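Local coordinates for protein B-agarase (Agarivorans gilvus, PDB 5Z6P) that probably cleaves the beta-galactosidic linkages of agarose, acting as a beta-agarase of glycoside hydrolase family 50, at residues I113-H118 / S183-I188; M122-I127 / W173-L178; E49-S54 / T77-E82; G93-A98 / F206-S211; S136-L141 / T166-A171. One frame throughout, in Å; residues are numbered along the deposited sequence.

Contact 1: residues I113-H118 / S183-I188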
# COMPACT_ATOMS: atom_id res chain seq x y z
N ILE A 113 12.24 -6.05 11.80
CA ILE A 113 12.50 -6.61 13.11
C ILE A 113 11.16 -6.87 13.75
O ILE A 113 10.44 -5.93 14.11
CB ILE A 113 13.33 -5.68 14.02
CG1 ILE A 113 14.67 -5.30 13.38
CG2 ILE A 113 13.55 -6.31 15.38
CD1 ILE A 113 14.72 -3.88 12.82
N ASN A 114 10.82 -8.15 13.86
CA ASN A 114 9.56 -8.55 14.45
C ASN A 114 9.82 -9.14 15.81
O ASN A 114 10.55 -10.12 15.95
CB ASN A 114 8.83 -9.54 13.54
CG ASN A 114 8.65 -9.02 12.13
OD1 ASN A 114 8.42 -7.83 11.93
ND2 ASN A 114 8.78 -9.89 11.16
N ILE A 115 9.24 -8.53 16.83
CA ILE A 115 9.44 -8.98 18.20
C ILE A 115 8.13 -9.54 18.76
O ILE A 115 7.10 -8.87 18.76
CB ILE A 115 9.95 -7.83 19.05
CG1 ILE A 115 11.18 -7.22 18.36
CG2 ILE A 115 10.27 -8.31 20.44
CD1 ILE A 115 11.71 -6.00 18.99
N PHE A 116 8.18 -10.79 19.21
CA PHE A 116 6.99 -11.53 19.63
C PHE A 116 6.97 -11.75 21.13
O PHE A 116 8.01 -12.05 21.72
CB PHE A 116 6.93 -12.90 18.93
CG PHE A 116 6.90 -12.83 17.43
CD1 PHE A 116 8.07 -12.69 16.71
CD2 PHE A 116 5.70 -12.91 16.75
CE1 PHE A 116 8.05 -12.63 15.33
CE2 PHE A 116 5.68 -12.85 15.36
CZ PHE A 116 6.86 -12.71 14.66
N ASP A 117 5.81 -11.61 21.77
CA ASP A 117 5.74 -11.96 23.19
C ASP A 117 5.08 -13.32 23.37
O ASP A 117 4.60 -13.92 22.42
CB ASP A 117 5.01 -10.86 23.99
CG ASP A 117 3.50 -10.78 23.73
OD1 ASP A 117 2.92 -11.65 23.04
OD2 ASP A 117 2.89 -9.82 24.24
N HIS A 118 5.08 -13.82 24.61
CA HIS A 118 4.52 -15.12 24.93
C HIS A 118 3.05 -15.26 24.54
O HIS A 118 2.59 -16.36 24.26
CB HIS A 118 4.66 -15.41 26.42
CG HIS A 118 4.26 -16.80 26.81
ND1 HIS A 118 2.94 -17.16 27.00
CD2 HIS A 118 4.99 -17.91 27.04
CE1 HIS A 118 2.89 -18.44 27.33
NE2 HIS A 118 4.12 -18.92 27.35
N SER A 183 7.26 -8.50 29.67
CA SER A 183 7.65 -9.39 30.75
C SER A 183 7.88 -10.81 30.24
O SER A 183 8.44 -11.64 30.93
CB SER A 183 6.56 -9.40 31.83
OG SER A 183 5.33 -9.88 31.31
N ALA A 184 7.42 -11.07 29.02
CA ALA A 184 7.49 -12.40 28.44
C ALA A 184 7.76 -12.34 26.94
O ALA A 184 6.89 -12.66 26.13
CB ALA A 184 6.21 -13.17 28.72
N ILE A 185 8.96 -11.92 26.58
CA ILE A 185 9.37 -11.81 25.19
C ILE A 185 10.02 -13.13 24.73
O ILE A 185 11.02 -13.56 25.30
CB ILE A 185 10.33 -10.63 24.99
CG1 ILE A 185 9.59 -9.33 25.34
CG2 ILE A 185 10.88 -10.61 23.58
CD1 ILE A 185 10.40 -8.08 25.17
N SER A 186 9.42 -13.77 23.73
CA SER A 186 9.79 -15.13 23.37
C SER A 186 10.63 -15.29 22.09
O SER A 186 11.26 -16.32 21.90
CB SER A 186 8.53 -15.99 23.25
OG SER A 186 7.69 -15.51 22.22
N LYS A 187 10.63 -14.29 21.23
CA LYS A 187 11.33 -14.41 19.96
C LYS A 187 11.55 -13.06 19.27
O LYS A 187 10.69 -12.20 19.32
CB LYS A 187 10.56 -15.33 19.01
CG LYS A 187 11.21 -15.51 17.65
CD LYS A 187 10.22 -15.99 16.60
CE LYS A 187 9.92 -17.47 16.74
NZ LYS A 187 9.02 -17.93 15.63
N ILE A 188 12.70 -12.90 18.63
CA ILE A 188 12.91 -11.79 17.73
C ILE A 188 13.23 -12.33 16.34
O ILE A 188 14.04 -13.25 16.20
CB ILE A 188 14.04 -10.88 18.22
CG1 ILE A 188 13.62 -10.22 19.54
CG2 ILE A 188 14.35 -9.83 17.18
CD1 ILE A 188 14.72 -9.49 20.25
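A classic beta bulge, with Ser186 and Lys187 together opposite Phe116, interrupts the antiparallel pairing of strands 113-117 and 185-188 in the carbohydrate-binding-module-like domain. The Phe116 N to Lys187 O hydrogen bond, 2.9 Å long, is almost straight at 176°. Phe116 O takes the N-H of Ser186 at 3.0 Å and a weak second bond from Lys187 N. Past the extra residue the register has moved by one, and Asp117 sits opposite Ile185. The tight side is aliphatic. Ile115 and Ile188 lie side by side, and Ile115 CG2, placed anti to the backbone N, meets Ile185 CG2 at 3.9 Å and Ile188 CG1 at 4.0 Å; Phe97 and Val139 pack against this isoleucine layer. The other face is looser. There Lys187 runs alongside Phe116 with its CD 3.9 Å from CD1 of the ring, then bends at chi3 (-76°), which leaves NZ above the ring but too far for more than a weak cation-pi attraction. Beyond the bulge His118 is exposed to solvent, although its CB rests on Ala184 CB at 3.6 Å. Its backbone is still tied to the partner: His118 N donates to Ala184 O at 2.6 Å, nearly in line with the carbonyl bond.

Contact 2: residues M122-I127 / W173-L178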
# COMPACT_ATOMS: atom_id res chain seq x y z
N MET A 122 2.71 -9.17 18.26
CA MET A 122 3.94 -8.89 17.56
C MET A 122 4.19 -7.41 17.41
O MET A 122 3.37 -6.68 16.89
CB MET A 122 3.92 -9.54 16.19
CG MET A 122 5.02 -9.09 15.26
SD MET A 122 4.69 -9.61 13.58
CE MET A 122 3.40 -8.48 13.07
N HIS A 123 5.35 -6.97 17.87
CA HIS A 123 5.79 -5.62 17.60
C HIS A 123 6.68 -5.64 16.35
O HIS A 123 7.78 -6.17 16.38
CB HIS A 123 6.53 -5.06 18.80
CG HIS A 123 7.09 -3.70 18.59
ND1 HIS A 123 6.38 -2.56 18.87
CD2 HIS A 123 8.29 -3.29 18.11
CE1 HIS A 123 7.12 -1.50 18.59
NE2 HIS A 123 8.28 -1.92 18.12
N SER A 124 6.21 -5.07 15.25
CA SER A 124 6.98 -5.11 14.01
C SER A 124 7.42 -3.73 13.51
O SER A 124 6.59 -2.87 13.22
CB SER A 124 6.18 -5.82 12.92
OG SER A 124 6.97 -5.98 11.77
N ARG A 125 8.74 -3.55 13.40
CA ARG A 125 9.33 -2.35 12.81
C ARG A 125 10.24 -2.72 11.63
O ARG A 125 10.57 -3.89 11.44
CB ARG A 125 10.14 -1.58 13.84
CG ARG A 125 9.37 -1.19 15.08
CD ARG A 125 9.93 0.10 15.63
NE ARG A 125 9.32 0.47 16.91
CZ ARG A 125 9.12 1.73 17.29
NH1 ARG A 125 9.48 2.73 16.49
NH2 ARG A 125 8.57 1.99 18.46
N CYS A 126 10.65 -1.73 10.84
CA CYS A 126 11.70 -2.01 9.86
C CYS A 126 12.76 -0.91 9.79
O CYS A 126 12.57 0.21 10.29
CB CYS A 126 11.11 -2.27 8.46
SG CYS A 126 10.48 -0.87 7.56
N ILE A 127 13.88 -1.28 9.19
CA ILE A 127 14.98 -0.37 8.97
C ILE A 127 15.50 -0.49 7.54
O ILE A 127 15.37 -1.54 6.91
CB ILE A 127 16.13 -0.67 9.94
CG1 ILE A 127 16.59 -2.12 9.79
CG2 ILE A 127 15.69 -0.41 11.37
CD1 ILE A 127 17.81 -2.43 10.62
N TRP A 173 7.99 2.00 13.03
CA TRP A 173 6.92 1.09 13.40
C TRP A 173 5.99 0.80 12.21
O TRP A 173 5.46 1.72 11.59
CB TRP A 173 6.11 1.65 14.56
CG TRP A 173 5.26 0.59 15.13
CD1 TRP A 173 5.66 -0.42 15.94
CD2 TRP A 173 3.87 0.40 14.91
NE1 TRP A 173 4.60 -1.23 16.25
CE2 TRP A 173 3.48 -0.73 15.63
CE3 TRP A 173 2.90 1.09 14.18
CZ2 TRP A 173 2.18 -1.20 15.65
CZ3 TRP A 173 1.60 0.63 14.19
CH2 TRP A 173 1.25 -0.50 14.92
N MET A 174 5.79 -0.49 11.92
CA MET A 174 5.09 -0.92 10.71
C MET A 174 3.77 -1.66 10.95
O MET A 174 2.76 -1.31 10.36
CB MET A 174 5.98 -1.84 9.86
CG MET A 174 7.28 -1.22 9.37
SD MET A 174 6.99 0.16 8.28
CE MET A 174 6.46 -0.62 6.77
N TRP A 175 3.81 -2.70 11.77
CA TRP A 175 2.68 -3.62 11.94
C TRP A 175 2.61 -4.13 13.35
O TRP A 175 3.59 -4.09 14.08
CB TRP A 175 2.77 -4.84 11.01
CG TRP A 175 3.17 -4.59 9.59
CD1 TRP A 175 4.42 -4.70 9.07
CD2 TRP A 175 2.32 -4.21 8.51
NE1 TRP A 175 4.41 -4.40 7.73
CE2 TRP A 175 3.12 -4.10 7.36
CE3 TRP A 175 0.94 -3.97 8.39
CZ2 TRP A 175 2.61 -3.74 6.11
CZ3 TRP A 175 0.43 -3.61 7.15
CH2 TRP A 175 1.27 -3.50 6.03
N GLY A 176 1.44 -4.66 13.71
CA GLY A 176 1.26 -5.36 14.97
C GLY A 176 0.84 -4.43 16.08
O GLY A 176 0.11 -3.48 15.87
N ALA A 177 1.31 -4.73 17.29
CA ALA A 177 0.96 -3.96 18.46
C ALA A 177 2.14 -3.10 18.87
O ALA A 177 3.28 -3.56 18.88
CB ALA A 177 0.55 -4.86 19.59
N LEU A 178 1.87 -1.85 19.23
CA LEU A 178 2.93 -0.95 19.63
C LEU A 178 3.51 -1.35 20.97
O LEU A 178 4.72 -1.29 21.19
CB LEU A 178 2.40 0.48 19.69
CG LEU A 178 3.45 1.56 19.88
CD1 LEU A 178 4.20 1.75 18.58
CD2 LEU A 178 2.80 2.86 20.32
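Ser124 O is gripped by two successive amides, Met174 N at 2.8 Å, lying in the carbonyl plane, and Trp175 N, tilted 26° from it. Ser124 N returns a bond to Trp175 O, and further on Ala177 N reaches Met122 O at 2.9 Å. Gly176 makes this turn at positive phi (90°), with its CA only 3.1 Å from the same Met122 oxygen. The His123 ring is held at both nitrogens. ND1 donates to a lone pair of Ala177 O at 3.3 Å, with a weak branch to Leu178 O, while NE2 accepts Arg125 NE at 2.9 Å. The ring meets Trp173 obliquely, CE1 lying 3.2 Å from CD1 of the indole. Arg125 crosses Trp173 at about a right angle, the tryptophan CB lying over one guanidinium face; Arg125 NH2 bonds to the backbone O of Cys151, which is in a disulfide with Cys162, and NH1 to Ala171 O. Toward the other side Met174, bent at chi2 and chi3, lays CG on Cys126 SG at 3.7 Å. With Met174 and Trp175 sharing Ser124, the arrangement is a classic beta bulge in antiparallel pairing, at the corner the chain turns at Trp175.

Contact 3: residues E49-S54 / T77-E82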
# COMPACT_ATOMS: atom_id res chain seq x y z
N GLU A 49 23.30 -20.11 21.46
CA GLU A 49 22.24 -21.06 21.15
C GLU A 49 20.94 -20.36 20.68
O GLU A 49 20.11 -20.98 20.00
CB GLU A 49 21.97 -21.95 22.37
CG GLU A 49 21.75 -23.44 22.04
CD GLU A 49 23.02 -24.18 21.56
OE1 GLU A 49 23.89 -24.50 22.38
OE2 GLU A 49 23.14 -24.44 20.36
N GLU A 50 20.78 -19.08 21.01
CA GLU A 50 19.55 -18.37 20.67
C GLU A 50 19.34 -18.20 19.17
O GLU A 50 18.23 -17.93 18.74
CB GLU A 50 19.52 -16.99 21.34
CG GLU A 50 19.32 -16.99 22.84
CD GLU A 50 20.63 -16.95 23.60
OE1 GLU A 50 21.69 -17.25 23.00
OE2 GLU A 50 20.60 -16.63 24.81
N PHE A 51 20.39 -18.35 18.37
CA PHE A 51 20.30 -18.03 16.94
C PHE A 51 19.97 -19.20 16.02
O PHE A 51 20.63 -20.22 16.06
CB PHE A 51 21.61 -17.41 16.47
CG PHE A 51 21.80 -15.98 16.89
CD1 PHE A 51 22.32 -15.67 18.12
CD2 PHE A 51 21.47 -14.95 16.03
CE1 PHE A 51 22.48 -14.37 18.50
CE2 PHE A 51 21.64 -13.65 16.40
CZ PHE A 51 22.15 -13.36 17.63
N SER A 52 18.97 -19.02 15.17
CA SER A 52 18.72 -19.93 14.07
C SER A 52 18.37 -19.15 12.81
O SER A 52 18.12 -17.95 12.86
CB SER A 52 17.61 -20.93 14.40
OG SER A 52 16.47 -20.29 14.93
N PHE A 53 18.34 -19.85 11.68
CA PHE A 53 18.27 -19.21 10.38
C PHE A 53 17.37 -19.97 9.43
O PHE A 53 17.20 -21.18 9.56
CB PHE A 53 19.67 -19.07 9.77
CG PHE A 53 20.63 -18.30 10.65
CD1 PHE A 53 21.35 -18.94 11.64
CD2 PHE A 53 20.79 -16.94 10.49
CE1 PHE A 53 22.21 -18.23 12.45
CE2 PHE A 53 21.65 -16.23 11.29
CZ PHE A 53 22.36 -16.87 12.27
N SER A 54 16.79 -19.25 8.48
CA SER A 54 16.03 -19.85 7.40
C SER A 54 16.29 -19.08 6.10
O SER A 54 15.95 -17.90 5.98
CB SER A 54 14.54 -19.85 7.71
OG SER A 54 13.79 -20.06 6.54
N THR A 77 13.26 -14.76 4.08
CA THR A 77 14.51 -15.10 4.76
C THR A 77 14.49 -14.48 6.15
O THR A 77 14.01 -13.37 6.32
CB THR A 77 15.75 -14.62 4.00
OG1 THR A 77 15.90 -13.20 4.11
CG2 THR A 77 15.66 -15.00 2.56
N SER A 78 15.01 -15.22 7.12
CA SER A 78 14.95 -14.81 8.52
C SER A 78 16.16 -15.22 9.33
O SER A 78 16.73 -16.29 9.16
CB SER A 78 13.70 -15.39 9.21
OG SER A 78 12.55 -15.24 8.42
N VAL A 79 16.55 -14.32 10.21
CA VAL A 79 17.35 -14.63 11.37
C VAL A 79 16.40 -14.70 12.58
O VAL A 79 15.62 -13.78 12.79
CB VAL A 79 18.41 -13.55 11.63
CG1 VAL A 79 19.21 -13.90 12.88
CG2 VAL A 79 19.29 -13.35 10.39
N PHE A 80 16.45 -15.80 13.33
CA PHE A 80 15.63 -16.00 14.52
C PHE A 80 16.48 -15.99 15.77
O PHE A 80 17.52 -16.66 15.85
CB PHE A 80 14.85 -17.33 14.47
CG PHE A 80 13.82 -17.40 13.39
CD1 PHE A 80 12.67 -16.65 13.47
CD2 PHE A 80 13.97 -18.27 12.33
CE1 PHE A 80 11.71 -16.72 12.48
CE2 PHE A 80 13.01 -18.35 11.34
CZ PHE A 80 11.88 -17.58 11.42
N ILE A 81 16.03 -15.24 16.77
CA ILE A 81 16.72 -15.11 18.04
C ILE A 81 15.75 -15.49 19.14
O ILE A 81 14.83 -14.73 19.43
CB ILE A 81 17.24 -13.68 18.26
CG1 ILE A 81 17.99 -13.18 17.02
CG2 ILE A 81 18.10 -13.58 19.53
CD1 ILE A 81 18.49 -11.76 17.12
N GLU A 82 15.92 -16.67 19.73
CA GLU A 82 14.98 -17.17 20.73
C GLU A 82 15.70 -17.57 21.99
O GLU A 82 16.49 -18.50 21.97
CB GLU A 82 14.21 -18.38 20.20
CG GLU A 82 13.27 -18.10 19.07
CD GLU A 82 12.45 -19.33 18.70
OE1 GLU A 82 11.64 -19.78 19.54
OE2 GLU A 82 12.63 -19.83 17.57
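Val79 is the apolar centre, its CG1 touching two aromatic rings of the opposite strand: Phe53 CE2 at 3.7 Å and, near the ring plane, Phe51 CD2 at 4.0 Å. Next along, Ile81 lies beside Phe51 and brings CG1 to CE2 of that ring at 3.7 Å. Both phenylalanines have CG anti to the carbonyl carbon (chi1 -76° for Phe51, -57° for Phe53), which leans the rings toward the valine and isoleucine. Phe40 adds an edge-to-face contact to Phe51, and Leu65 of strand 64-69 touches both rings. Backbone bonds run through the middle of the pair: Ser52 and Phe80 exchange two, the shorter being Phe80 N to Ser52 O at 2.8 Å, and Ser54 and Ser78 exchange two more. The reverse face is more polar. There Ser52 OG sits 3.4 Å from Phe80 CB, and Ser78 CB lies over one face of the Phe80 ring, toward the rim, while Ser78 OG bonds to Glu189. At the outer end Glu82 N donates to Glu50 O at 2.8 Å, and the Glu50 side chain, bent at chi2, lays CG against Glu82 O. Alternate residues thus give an apolar face of Phe51, Phe53, Val79 and Ile81 and a mixed face of Ser52, Ser54, Ser78 and Phe80.

Contact 4: residues G93-A98 / F206-S211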
# COMPACT_ATOMS: atom_id res chain seq x y z
N GLY A 93 12.90 0.12 32.48
CA GLY A 93 12.52 1.49 32.19
C GLY A 93 12.35 1.65 30.69
O GLY A 93 12.04 0.68 29.99
N ASN A 94 12.54 2.87 30.20
CA ASN A 94 12.45 3.15 28.78
C ASN A 94 13.70 2.68 28.05
O ASN A 94 14.80 3.09 28.39
CB ASN A 94 12.24 4.64 28.54
CG ASN A 94 10.92 5.14 29.08
OD1 ASN A 94 9.93 4.41 29.11
ND2 ASN A 94 10.89 6.39 29.50
N PHE A 95 13.52 1.84 27.04
CA PHE A 95 14.67 1.24 26.36
C PHE A 95 14.39 0.80 24.92
O PHE A 95 13.23 0.70 24.50
CB PHE A 95 15.15 0.02 27.15
CG PHE A 95 14.27 -1.18 26.99
CD1 PHE A 95 13.11 -1.31 27.73
CD2 PHE A 95 14.58 -2.16 26.07
CE1 PHE A 95 12.30 -2.40 27.58
CE2 PHE A 95 13.77 -3.26 25.91
CZ PHE A 95 12.63 -3.38 26.66
N CYS A 96 15.46 0.51 24.19
CA CYS A 96 15.38 -0.08 22.86
C CYS A 96 16.14 -1.41 22.76
O CYS A 96 17.18 -1.61 23.39
CB CYS A 96 15.95 0.87 21.80
SG CYS A 96 15.18 2.49 21.72
N PHE A 97 15.60 -2.32 21.97
CA PHE A 97 16.40 -3.41 21.44
C PHE A 97 17.23 -2.82 20.30
O PHE A 97 16.70 -2.13 19.44
CB PHE A 97 15.52 -4.57 20.97
CG PHE A 97 16.26 -5.61 20.19
CD1 PHE A 97 17.06 -6.53 20.83
CD2 PHE A 97 16.17 -5.65 18.81
CE1 PHE A 97 17.76 -7.49 20.10
CE2 PHE A 97 16.86 -6.60 18.07
CZ PHE A 97 17.66 -7.52 18.72
N ALA A 98 18.54 -3.06 20.31
CA ALA A 98 19.42 -2.41 19.36
C ALA A 98 20.50 -3.35 18.82
O ALA A 98 20.83 -4.36 19.43
CB ALA A 98 20.06 -1.21 20.00
N PHE A 206 24.52 -6.53 19.47
CA PHE A 206 23.19 -6.70 20.03
C PHE A 206 23.22 -6.33 21.50
O PHE A 206 24.11 -6.74 22.23
CB PHE A 206 22.66 -8.14 19.85
CG PHE A 206 22.38 -8.52 18.43
CD1 PHE A 206 23.38 -9.05 17.64
CD2 PHE A 206 21.13 -8.33 17.87
CE1 PHE A 206 23.14 -9.39 16.33
CE2 PHE A 206 20.89 -8.67 16.56
CZ PHE A 206 21.90 -9.21 15.80
N ARG A 207 22.22 -5.56 21.91
CA ARG A 207 22.19 -4.94 23.22
C ARG A 207 20.81 -4.41 23.55
O ARG A 207 19.98 -4.24 22.66
CB ARG A 207 23.19 -3.78 23.27
CG ARG A 207 22.83 -2.63 22.35
CD ARG A 207 24.06 -1.84 21.98
NE ARG A 207 23.75 -0.64 21.21
CZ ARG A 207 23.97 -0.51 19.91
NH1 ARG A 207 24.48 -1.50 19.22
NH2 ARG A 207 23.67 0.63 19.30
N LEU A 208 20.59 -4.16 24.83
CA LEU A 208 19.47 -3.35 25.28
C LEU A 208 20.03 -1.96 25.58
O LEU A 208 21.08 -1.84 26.21
CB LEU A 208 18.79 -3.96 26.50
CG LEU A 208 18.10 -5.29 26.21
CD1 LEU A 208 17.63 -5.96 27.47
CD2 LEU A 208 16.93 -5.09 25.27
N GLN A 209 19.35 -0.93 25.10
CA GLN A 209 19.84 0.42 25.24
C GLN A 209 18.77 1.36 25.76
O GLN A 209 17.67 1.40 25.24
CB GLN A 209 20.38 0.93 23.90
CG GLN A 209 21.04 2.28 23.99
CD GLN A 209 22.17 2.43 23.00
OE1 GLN A 209 23.01 1.54 22.85
NE2 GLN A 209 22.21 3.57 22.32
N SER A 210 19.12 2.10 26.81
CA SER A 210 18.23 3.09 27.39
C SER A 210 17.88 4.16 26.37
O SER A 210 18.72 4.61 25.58
CB SER A 210 18.88 3.73 28.61
OG SER A 210 19.85 4.69 28.22
N SER A 211 16.62 4.58 26.39
CA SER A 211 16.13 5.58 25.47
C SER A 211 15.82 6.87 26.24
O SER A 211 15.07 6.85 27.21
CB SER A 211 14.89 5.06 24.73
OG SER A 211 14.79 5.60 23.42
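Phe97 and Phe206 cross obliquely, the CZ of the first meeting CD2 of the second at 3.7 Å in the plane of the Phe206 ring, at its edge. On the same face Leu208 lies beside Phe95, pointing the same way, and its CD2 reaches CE2 of that ring at 3.7 Å. The opposite face is mixed. Arg207, with CG between the backbone N and the carbonyl carbon and an extended chain beyond, carries its guanidinium across Ala98, whose CB lies 3.8 Å beneath the plane toward one rim. Arg207 NE then donates to Gln209 OE1 at 2.8 Å; the oxygen is in the guanidinium plane, but the donor stands 36° out of the carboxamide plane. A salt bridge to Asp100 and a bond to Ser136 occupy the other guanidinium nitrogens, so the group is held flat against the alanine. Near the end Cys96 SG rests 3.6 Å from Ser211 OG, a hydroxyl that bonds to Glu140 and Tyr170. The backbones pair closely, Cys96 N to Gln209 O at 2.6 Å and Gln209 N to Cys96 O at 2.8 Å. Ser211 N reaches Asn94 O from above the carbonyl plane, 47° out of it, as strand 206-210 gives out. One apolar and one mixed face across regular antiparallel pairing are consistent with a strand pair of the beta-sandwich expected for a carbohydrate-binding-module-like domain.

Contact 5: residues S136-L141 / T166-A171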
# COMPACT_ATOMS: atom_id res chain seq x y z
N SER A 136 23.92 2.38 13.69
CA SER A 136 23.26 1.80 14.87
C SER A 136 21.75 1.87 14.70
O SER A 136 21.23 2.89 14.29
CB SER A 136 23.65 2.52 16.16
OG SER A 136 24.89 2.03 16.65
N PHE A 137 21.05 0.78 15.01
CA PHE A 137 19.60 0.73 14.86
C PHE A 137 18.92 0.46 16.19
O PHE A 137 19.39 -0.34 16.97
CB PHE A 137 19.20 -0.34 13.83
CG PHE A 137 19.72 -0.06 12.45
CD1 PHE A 137 19.03 0.79 11.61
CD2 PHE A 137 20.91 -0.61 12.01
CE1 PHE A 137 19.50 1.07 10.36
CE2 PHE A 137 21.37 -0.35 10.76
CZ PHE A 137 20.67 0.50 9.93
N MET A 138 17.82 1.17 16.44
CA MET A 138 17.11 1.08 17.71
C MET A 138 15.64 0.78 17.49
O MET A 138 14.98 1.44 16.69
CB MET A 138 17.24 2.39 18.49
CG MET A 138 18.66 2.90 18.67
SD MET A 138 19.30 2.52 20.31
CE MET A 138 18.48 3.74 21.34
N VAL A 139 15.13 -0.23 18.18
CA VAL A 139 13.71 -0.53 18.15
C VAL A 139 13.14 -0.28 19.55
O VAL A 139 13.40 -1.05 20.47
CB VAL A 139 13.45 -1.98 17.73
CG1 VAL A 139 11.96 -2.22 17.60
CG2 VAL A 139 14.15 -2.28 16.42
N GLU A 140 12.39 0.81 19.70
CA GLU A 140 11.94 1.24 21.01
C GLU A 140 10.73 0.45 21.45
O GLU A 140 9.69 0.47 20.80
CB GLU A 140 11.62 2.73 21.03
CG GLU A 140 10.97 3.17 22.35
CD GLU A 140 11.12 4.66 22.63
OE1 GLU A 140 12.27 5.14 22.71
OE2 GLU A 140 10.09 5.34 22.75
N LEU A 141 10.88 -0.25 22.56
CA LEU A 141 9.84 -1.12 23.07
C LEU A 141 9.11 -0.48 24.25
O LEU A 141 8.06 -0.96 24.67
CB LEU A 141 10.43 -2.48 23.47
CG LEU A 141 10.84 -3.41 22.33
CD1 LEU A 141 11.55 -4.65 22.85
CD2 LEU A 141 9.63 -3.80 21.50
N THR A 166 19.45 11.78 13.88
CA THR A 166 20.32 11.19 14.89
C THR A 166 21.29 10.20 14.23
O THR A 166 21.11 9.86 13.05
CB THR A 166 19.44 10.55 15.99
OG1 THR A 166 20.20 9.76 16.91
CG2 THR A 166 18.27 9.79 15.40
N LYS A 167 22.33 9.77 14.94
CA LYS A 167 23.27 8.83 14.34
C LYS A 167 22.77 7.41 14.55
O LYS A 167 22.96 6.55 13.69
CB LYS A 167 24.68 9.01 14.90
CG LYS A 167 25.74 8.21 14.12
CD LYS A 167 26.61 9.09 13.21
CE LYS A 167 27.19 8.31 12.03
NZ LYS A 167 28.29 9.02 11.34
N ASP A 168 22.11 7.17 15.69
CA ASP A 168 21.31 5.96 15.83
C ASP A 168 20.08 6.12 14.92
O ASP A 168 19.42 7.14 14.96
CB ASP A 168 20.88 5.75 17.27
CG ASP A 168 22.06 5.52 18.23
OD1 ASP A 168 23.16 5.11 17.78
OD2 ASP A 168 21.86 5.74 19.45
N VAL A 169 19.77 5.10 14.13
CA VAL A 169 18.53 5.04 13.38
C VAL A 169 17.47 4.41 14.25
O VAL A 169 17.65 3.29 14.74
CB VAL A 169 18.69 4.21 12.09
CG1 VAL A 169 17.30 4.04 11.40
CG2 VAL A 169 19.67 4.86 11.15
N TYR A 170 16.37 5.12 14.45
CA TYR A 170 15.22 4.57 15.14
C TYR A 170 14.30 3.86 14.15
O TYR A 170 13.79 4.46 13.22
CB TYR A 170 14.49 5.67 15.90
CG TYR A 170 15.03 5.90 17.29
CD1 TYR A 170 16.18 6.64 17.51
CD2 TYR A 170 14.41 5.33 18.39
CE1 TYR A 170 16.69 6.82 18.77
CE2 TYR A 170 14.91 5.51 19.66
CZ TYR A 170 16.06 6.26 19.84
OH TYR A 170 16.60 6.47 21.10
N ALA A 171 14.12 2.55 14.34
CA ALA A 171 13.33 1.73 13.44
C ALA A 171 11.91 2.26 13.29
O ALA A 171 11.34 2.77 14.23
CB ALA A 171 13.31 0.27 13.94
O HOH W 1 12.28 2.40 17.08
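Bends at chi2 (-101°) and chi3 (-77°) lay Met138 along Tyr170 and bring CE to 3.3 Å from the phenol OH. The same side chain sets CB squarely over the centre of the ring, 4.1 Å from the centroid, a CH-pi contact; SD lies obliquely beyond it in a long Met-aromatic contact. The Tyr170 hydroxyl bonds to Ser211. On the other face Phe137 lies side by side with Val169, its CD1 3.5 Å from the valine CB, and beyond it Val139 CG2 meets Ala171 CB at 3.7 Å. These strands run parallel, and three short backbone bonds alternate between them: Val169 N to Ser136 O, Met138 N to Val169 O and Ala171 N to Met138 O, each 2.7 Å. A water bridges the two chain segments, accepting from Glu140 N at 3.1 Å and donating to Met138 O at 2.9 Å and to Ala171 O at 3.0 Å. Glu140 extends its carboxylate to Cys151 N and Ser211 OG, tying the strand to the disulfide loop. Strand 135-140 is flanked on its other edge by strand 95-103, through backbone bonds of Phe137 with Phe99 and Val139 with Phe97, whereas strand 168-174 goes on to pair antiparallel with strand 122-129.

How the contacts relate
All five contacts lie in the carbohydrate-binding-module-like domain and none includes a helix. Contacts 2 and 5 share strand 168-174, antiparallel to strand 122-129 in the first and parallel to strand 135-140 in the second, and Arg125 joins them through Ala171 O. Contacts 1 and 3 meet along neighbouring strands 185-193 and 76-81, contacts 4 and 5 along 95-103 and 135-140. Contact 4 is the most buried, with six of its eleven touching residues buried and none exposed; contact 2 has two exposed, Trp175 and Gly176, and adds to its backbone bonds a histidine bond to backbone carbonyls and an arginine packed on a tryptophan. Bulges mark contacts 1 and 2; contacts 3 and 4 keep a regular antiparallel register.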